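Local coordinates for chloramphenicol acetyltransferase (Bacteroides thetaiotaomicron, PDB 2I9D), which probably transfers an acetyl group from acetyl-CoA to a hydroxyl of chloramphenicol, working as a trimer, at residues E17-F22 against T194-F199; H24-Q29 against E165-N170. All coordinates share one frame; numbering follows the deposited sequence.

In the fold
Contacts 1 and 2 sit next to each other on the same side of the chain's centre, their centres about 10 Å apart. Both segments of contact 2 fall in sequence between those of contact 1. Helix 16-22 leads into loop 24-29, which enters strand 29-37. That strand pairs antiparallel with strand 186-196, which ends at H196. At this junction H197 N lies 2.8 Å from P28 O, a probable hydrogen bond, and P28 CG packs 3.5 Å from H196 NE2. H197 is the predicted proton acceptor. Contact 1 holds it directly. In contact 2 the side chain of P28 is about 6 Å from the side chain of H197, between nearest atoms. Both contacts touch a second subunit.

Contact 1: residues E17-F22 against T194-F199; sequences ENFNFF and TIHHGF
F22 and H197 form an offset stack. Their ring centroids are 4.4 Å apart and the planes are 20° from parallel. F22 CZ approaches one face of the imidazole, 3.3 Å from H197 CG. H197 CB in turn makes a CH-pi contact over the phenyl face, 3.7 Å from the F22 centroid. F21 CD2 covers the opposite face of F22, so the ring is sandwiched. T163 of a second subunit packs on both F22 and H197.

H197 is the predicted proton acceptor and opens the HxxxDG signature of this acyltransferase family, just after strand 186-196. T163 thus places this site at a subunit boundary, as in other chloramphenicol acetyltransferases.

F19, H196 and F199 make a second aromatic group. F19 has CG anti to the backbone N (chi1 -171°), which brings its ring up to both of the others. F19 CE1 is 3.6 Å from F199 CZ, with the rings oblique. The H196 ring is nearly parallel to F19 but barely overlaps it.

G198 leaves room for F19: a CB here would clash with F19 CD1.

Two polar links in the plane of the H196 ring fix its rotation. G198 N donates to H196 ND1 at 2.9 Å, and a water joins H196 NE2 to F22 O.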
loop_
_atom_site.group_PDB
_atom_site.type_symbol
_atom_site.label_atom_id
_atom_site.label_comp_id
_atom_site.label_asym_id
_atom_site.label_seq_id
_atom_site.Cartn_x
_atom_site.Cartn_y
_atom_site.Cartn_z
ATOM N N GLU A 17 -4.623 22.781 -13.312
ATOM C CA GLU A 17 -3.182 22.581 -13.225
ATOM C C GLU A 17 -2.773 21.296 -12.472
ATOM O O GLU A 17 -1.793 20.637 -12.832
ATOM C CB GLU A 17 -2.527 23.844 -12.621
ATOM C CG GLU A 17 -2.519 25.061 -13.595
ATOM C CD GLU A 17 -1.741 24.769 -14.902
ATOM O OE1 GLU A 17 -0.561 25.201 -14.988
ATOM O OE2 GLU A 17 -2.284 24.096 -15.833
ATOM N N ASN A 18 -3.527 20.968 -11.424
ATOM C CA ASN A 18 -3.364 19.717 -10.693
ATOM C C ASN A 18 -3.542 18.512 -11.624
ATOM O O ASN A 18 -2.697 17.617 -11.655
ATOM C CB ASN A 18 -4.366 19.634 -9.542
ATOM C CG ASN A 18 -4.314 20.851 -8.627
ATOM O OD1 ASN A 18 -3.821 20.778 -7.489
ATOM N ND2 ASN A 18 -4.830 21.982 -9.119
ATOM N N PHE A 19 -4.625 18.529 -12.405
ATOM C CA PHE A 19 -4.922 17.469 -13.360
ATOM C C PHE A 19 -3.942 17.397 -14.526
ATOM O O PHE A 19 -3.572 16.305 -14.933
ATOM C CB PHE A 19 -6.367 17.553 -13.871
ATOM C CG PHE A 19 -6.788 16.356 -14.692
ATOM C CD1 PHE A 19 -7.375 15.247 -14.079
ATOM C CD2 PHE A 19 -6.575 16.329 -16.070
ATOM C CE1 PHE A 19 -7.757 14.132 -14.825
ATOM C CE2 PHE A 19 -6.941 15.214 -16.830
ATOM C CZ PHE A 19 -7.539 14.109 -16.197
ATOM N N ASN A 20 -3.525 18.535 -15.077
ATOM C CA ASN A 20 -2.555 18.513 -16.173
ATOM C C ASN A 20 -1.158 18.031 -15.772
ATOM O O ASN A 20 -0.456 17.439 -16.596
ATOM C CB ASN A 20 -2.517 19.858 -16.926
ATOM C CG ASN A 20 -3.812 20.118 -17.720
ATOM O OD1 ASN A 20 -4.439 19.181 -18.238
ATOM N ND2 ASN A 20 -4.228 21.390 -17.798
ATOM N N PHE A 21 -0.777 18.262 -14.513
ATOM C CA PHE A 21 0.469 17.712 -13.951
ATOM C C PHE A 21 0.521 16.174 -14.073
ATOM O O PHE A 21 1.515 15.617 -14.544
ATOM C CB PHE A 21 0.614 18.144 -12.491
ATOM C CG PHE A 21 1.909 17.709 -11.837
ATOM C CD1 PHE A 21 3.104 18.422 -12.055
ATOM C CD2 PHE A 21 1.931 16.599 -10.978
ATOM C CE1 PHE A 21 4.299 18.025 -11.434
ATOM C CE2 PHE A 21 3.123 16.189 -10.355
ATOM C CZ PHE A 21 4.304 16.905 -10.573
ATOM N N PHE A 22 -0.570 15.501 -13.702
ATOM C CA PHE A 22 -0.607 14.019 -13.728
ATOM C C PHE A 22 -1.029 13.388 -15.074
ATOM O O PHE A 22 -0.905 12.164 -15.249
ATOM C CB PHE A 22 -1.471 13.464 -12.586
ATOM C CG PHE A 22 -0.991 13.847 -11.211
ATOM C CD1 PHE A 22 0.139 13.242 -10.658
ATOM C CD2 PHE A 22 -1.686 14.789 -10.461
ATOM C CE1 PHE A 22 0.573 13.561 -9.377
ATOM C CE2 PHE A 22 -1.256 15.139 -9.176
ATOM C CZ PHE A 22 -0.117 14.511 -8.632
ATOM N N THR A 194 -7.848 3.702 -3.498
ATOM C CA THR A 194 -7.025 4.093 -4.625
ATOM C C THR A 194 -7.766 5.147 -5.454
ATOM O O THR A 194 -8.870 4.919 -5.929
ATOM C CB THR A 194 -6.628 2.860 -5.444
ATOM O OG1 THR A 194 -5.821 2.045 -4.613
ATOM C CG2 THR A 194 -5.821 3.212 -6.713
ATOM N N ILE A 195 -7.170 6.324 -5.568
ATOM C CA ILE A 195 -7.829 7.431 -6.241
ATOM C C ILE A 195 -6.901 7.995 -7.319
ATOM O O ILE A 195 -5.739 7.609 -7.383
ATOM C CB ILE A 195 -8.397 8.537 -5.222
ATOM C CG1 ILE A 195 -7.347 9.001 -4.182
ATOM C CG2 ILE A 195 -9.665 7.999 -4.494
ATOM C CD1 ILE A 195 -6.101 9.692 -4.748
ATOM N N HIS A 196 -7.428 8.859 -8.187
ATOM C CA HIS A 196 -6.597 9.526 -9.190
ATOM C C HIS A 196 -6.104 10.828 -8.559
ATOM O O HIS A 196 -6.912 11.634 -8.136
ATOM C CB HIS A 196 -7.437 9.829 -10.438
ATOM C CG HIS A 196 -6.634 10.227 -11.628
ATOM N ND1 HIS A 196 -5.931 11.409 -11.690
ATOM C CD2 HIS A 196 -6.453 9.617 -12.825
ATOM C CE1 HIS A 196 -5.316 11.495 -12.853
ATOM N NE2 HIS A 196 -5.639 10.432 -13.571
ATOM N N HIS A 197 -4.794 11.029 -8.489
ATOM C CA HIS A 197 -4.242 12.219 -7.838
ATOM C C HIS A 197 -4.614 13.543 -8.562
ATOM O O HIS A 197 -4.536 14.634 -7.958
ATOM C CB HIS A 197 -2.714 12.099 -7.718
ATOM C CG HIS A 197 -2.119 12.891 -6.591
ATOM N ND1 HIS A 197 -2.688 14.052 -6.105
ATOM C CD2 HIS A 197 -0.980 12.704 -5.878
ATOM C CE1 HIS A 197 -1.936 14.527 -5.127
ATOM N NE2 HIS A 197 -0.900 13.725 -4.965
ATOM N N GLY A 198 -4.976 13.455 -9.848
ATOM C CA GLY A 198 -5.467 14.611 -10.606
ATOM C C GLY A 198 -6.713 15.235 -9.998
ATOM O O GLY A 198 -6.936 16.439 -10.134
ATOM N N PHE A 199 -7.499 14.422 -9.290
ATOM C CA PHE A 199 -8.774 14.846 -8.707
ATOM C C PHE A 199 -8.748 15.067 -7.205
ATOM O O PHE A 199 -9.592 15.785 -6.666
ATOM C CB PHE A 199 -9.887 13.818 -8.999
ATOM C CG PHE A 199 -10.159 13.584 -10.460
ATOM C CD1 PHE A 199 -10.352 14.649 -11.333
ATOM C CD2 PHE A 199 -10.283 12.280 -10.958
ATOM C CE1 PHE A 199 -10.631 14.431 -12.685
ATOM C CE2 PHE A 199 -10.554 12.045 -12.312
ATOM C CZ PHE A 199 -10.734 13.118 -13.178
HETATM O O HOH W 1 -3.829 10.768 -15.833
#

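Contact 2: residues H24-Q29 against E165-N170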
loop_
_atom_site.group_PDB
_atom_site.type_symbol
_atom_site.label_atom_id
_atom_site.label_comp_id
_atom_site.label_asym_id
_atom_site.label_seq_id
_atom_site.Cartn_x
_atom_site.Cartn_y
_atom_site.Cartn_z
ATOM N N HIS A 24 0.160 12.871 -18.044
ATOM C CA HIS A 24 1.000 11.935 -18.803
ATOM C C HIS A 24 1.740 10.900 -17.961
ATOM O O HIS A 24 2.558 10.141 -18.477
ATOM C CB HIS A 24 1.948 12.734 -19.699
ATOM C CG HIS A 24 1.222 13.684 -20.603
ATOM N ND1 HIS A 24 0.363 13.251 -21.599
ATOM C CD2 HIS A 24 1.180 15.039 -20.627
ATOM C CE1 HIS A 24 -0.162 14.301 -22.207
ATOM N NE2 HIS A 24 0.317 15.398 -21.638
ATOM N N PHE A 25 1.401 10.844 -16.672
ATOM C CA PHE A 25 1.980 9.884 -15.729
ATOM C C PHE A 25 1.660 8.438 -16.090
ATOM O O PHE A 25 0.501 8.125 -16.403
ATOM C CB PHE A 25 1.450 10.177 -14.317
ATOM C CG PHE A 25 2.257 11.208 -13.560
ATOM C CD1 PHE A 25 2.651 12.408 -14.175
ATOM C CD2 PHE A 25 2.609 10.981 -12.226
ATOM C CE1 PHE A 25 3.371 13.361 -13.484
ATOM C CE2 PHE A 25 3.359 11.923 -11.513
ATOM C CZ PHE A 25 3.739 13.127 -12.142
ATOM N N GLN A 26 2.679 7.583 -16.029
ATOM C CA GLN A 26 2.505 6.135 -16.021
ATOM C C GLN A 26 1.472 5.641 -14.967
ATOM O O GLN A 26 0.586 4.825 -15.260
ATOM C CB GLN A 26 3.858 5.409 -15.856
ATOM C CG GLN A 26 3.711 3.860 -15.730
ATOM C CD GLN A 26 5.018 3.072 -15.924
ATOM O OE1 GLN A 26 5.841 3.407 -16.780
ATOM N NE2 GLN A 26 5.201 2.021 -15.134
ATOM N N ASN A 27 1.585 6.150 -13.750
ATOM C CA ASN A 27 0.646 5.840 -12.701
ATOM C C ASN A 27 0.285 7.125 -11.958
ATOM O O ASN A 27 1.070 7.600 -11.147
ATOM C CB ASN A 27 1.265 4.782 -11.763
ATOM C CG ASN A 27 0.485 4.604 -10.506
ATOM O OD1 ASN A 27 -0.686 4.972 -10.435
ATOM N ND2 ASN A 27 1.124 4.073 -9.494
ATOM N N PRO A 28 -0.889 7.716 -12.268
ATOM C CA PRO A 28 -1.413 8.950 -11.632
ATOM C C PRO A 28 -2.191 8.709 -10.336
ATOM O O PRO A 28 -2.798 9.635 -9.810
ATOM C CB PRO A 28 -2.396 9.475 -12.680
ATOM C CG PRO A 28 -2.976 8.223 -13.269
ATOM C CD PRO A 28 -1.807 7.230 -13.326
ATOM N N GLN A 29 -2.153 7.480 -9.827
ATOM C CA GLN A 29 -3.030 7.082 -8.729
ATOM C C GLN A 29 -2.277 7.129 -7.440
ATOM O O GLN A 29 -1.070 6.898 -7.385
ATOM C CB GLN A 29 -3.526 5.649 -8.916
ATOM C CG GLN A 29 -4.242 5.418 -10.246
ATOM C CD GLN A 29 -4.912 4.078 -10.334
ATOM O OE1 GLN A 29 -6.021 3.976 -10.841
ATOM N NE2 GLN A 29 -4.244 3.032 -9.840
ATOM N N GLU A 165 -5.890 -0.489 -14.150
ATOM C CA GLU A 165 -6.283 -1.033 -15.440
ATOM C C GLU A 165 -5.479 -0.494 -16.631
ATOM O O GLU A 165 -4.990 -1.254 -17.482
ATOM C CB GLU A 165 -7.781 -0.847 -15.695
ATOM C CG GLU A 165 -8.165 -1.243 -17.140
ATOM C CD GLU A 165 -9.662 -1.266 -17.411
ATOM O OE1 GLU A 165 -10.444 -0.989 -16.477
ATOM O OE2 GLU A 165 -10.052 -1.583 -18.574
ATOM N N LYS A 166 -5.354 0.822 -16.674
ATOM C CA LYS A 166 -4.822 1.545 -17.813
ATOM C C LYS A 166 -3.982 2.729 -17.328
ATOM O O LYS A 166 -3.983 3.041 -16.152
ATOM C CB LYS A 166 -5.972 2.017 -18.743
ATOM C CG LYS A 166 -7.019 2.855 -18.076
ATOM C CD LYS A 166 -8.238 3.050 -18.966
ATOM C CE LYS A 166 -9.327 2.112 -18.586
ATOM N NZ LYS A 166 -10.641 2.463 -19.209
ATOM N N ARG A 167 -3.266 3.356 -18.259
ATOM C CA ARG A 167 -2.394 4.487 -17.982
ATOM C C ARG A 167 -3.062 5.698 -17.330
ATOM O O ARG A 167 -2.487 6.297 -16.423
ATOM C CB ARG A 167 -1.630 4.892 -19.245
ATOM C CG ARG A 167 -0.324 5.579 -18.938
ATOM C CD ARG A 167 0.251 6.285 -20.146
ATOM N NE ARG A 167 1.419 7.091 -19.764
ATOM C CZ ARG A 167 2.653 6.614 -19.570
ATOM N NH1 ARG A 167 2.906 5.318 -19.701
ATOM N NH2 ARG A 167 3.648 7.443 -19.242
ATOM N N SER A 168 -4.268 6.049 -17.771
ATOM C CA SER A 168 -5.009 7.173 -17.177
ATOM C C SER A 168 -5.587 6.827 -15.805
ATOM O O SER A 168 -6.163 7.696 -15.131
ATOM C CB SER A 168 -6.142 7.626 -18.121
ATOM O OG SER A 168 -7.091 6.595 -18.343
ATOM N N GLY A 169 -5.447 5.563 -15.404
ATOM C CA GLY A 169 -5.903 5.090 -14.096
ATOM C C GLY A 169 -7.178 4.255 -14.157
ATOM O O GLY A 169 -7.799 4.140 -15.216
ATOM N N ASN A 170 -7.604 3.701 -13.032
ATOM C CA ASN A 170 -8.890 2.994 -12.984
ATOM C C ASN A 170 -10.060 3.897 -13.350
ATOM O O ASN A 170 -10.001 5.102 -13.122
ATOM C CB ASN A 170 -9.126 2.415 -11.585
ATOM C CG ASN A 170 -8.045 1.452 -11.171
ATOM O OD1 ASN A 170 -7.524 0.728 -11.993
ATOM N ND2 ASN A 170 -7.724 1.423 -9.889
HETATM O O HOH W 2 -1.968 9.057 -16.518
#
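The type I beta turn K166-G169 meets loop 24-29 at the trimer interface, and R167 grips the loop. R167 has CG anti to the backbone N (chi1 -154°) and stays extended as far as NE, so it runs along the loop backbone. R167 NH2 donates to H24 O at 3.0 Å, close to the guanidinium plane. One face of the guanidinium rests on Q26 CA, which lies 3.5 Å above it.

A water donates to both F25 O and R167 O and joins the two backbones. P28 wedges against the turn, with P28 CD 3.3 Å from R167 O. P28 CG also touches S168 O.

The loop has its own Asx turn: N27 OD1 accepts from Q29 N at 3.0 Å. This turn leads into strand 29-37. Q26 NE2 binds Q26 O of a second subunit, and Q26 O receives the same bond from the third, so the loop lines the interface of all three chains.

At the other end Q29 OE1 accepts from N170 N at 2.7 Å. The N-H points almost straight at the oxygen (176°), tilted 29° from the carbonyl plane. With an alanine here, N170 N would probably be left without this acceptor and the end of loop 165-170 would be less firmly held. N170 ND2 donates to T163 O, while N170 OD1 accepts from E165 N at 3.0 Å and closes the loop across its base. G169 has backbone angles that suit glycine, and a CB would also press on Q29 OE1.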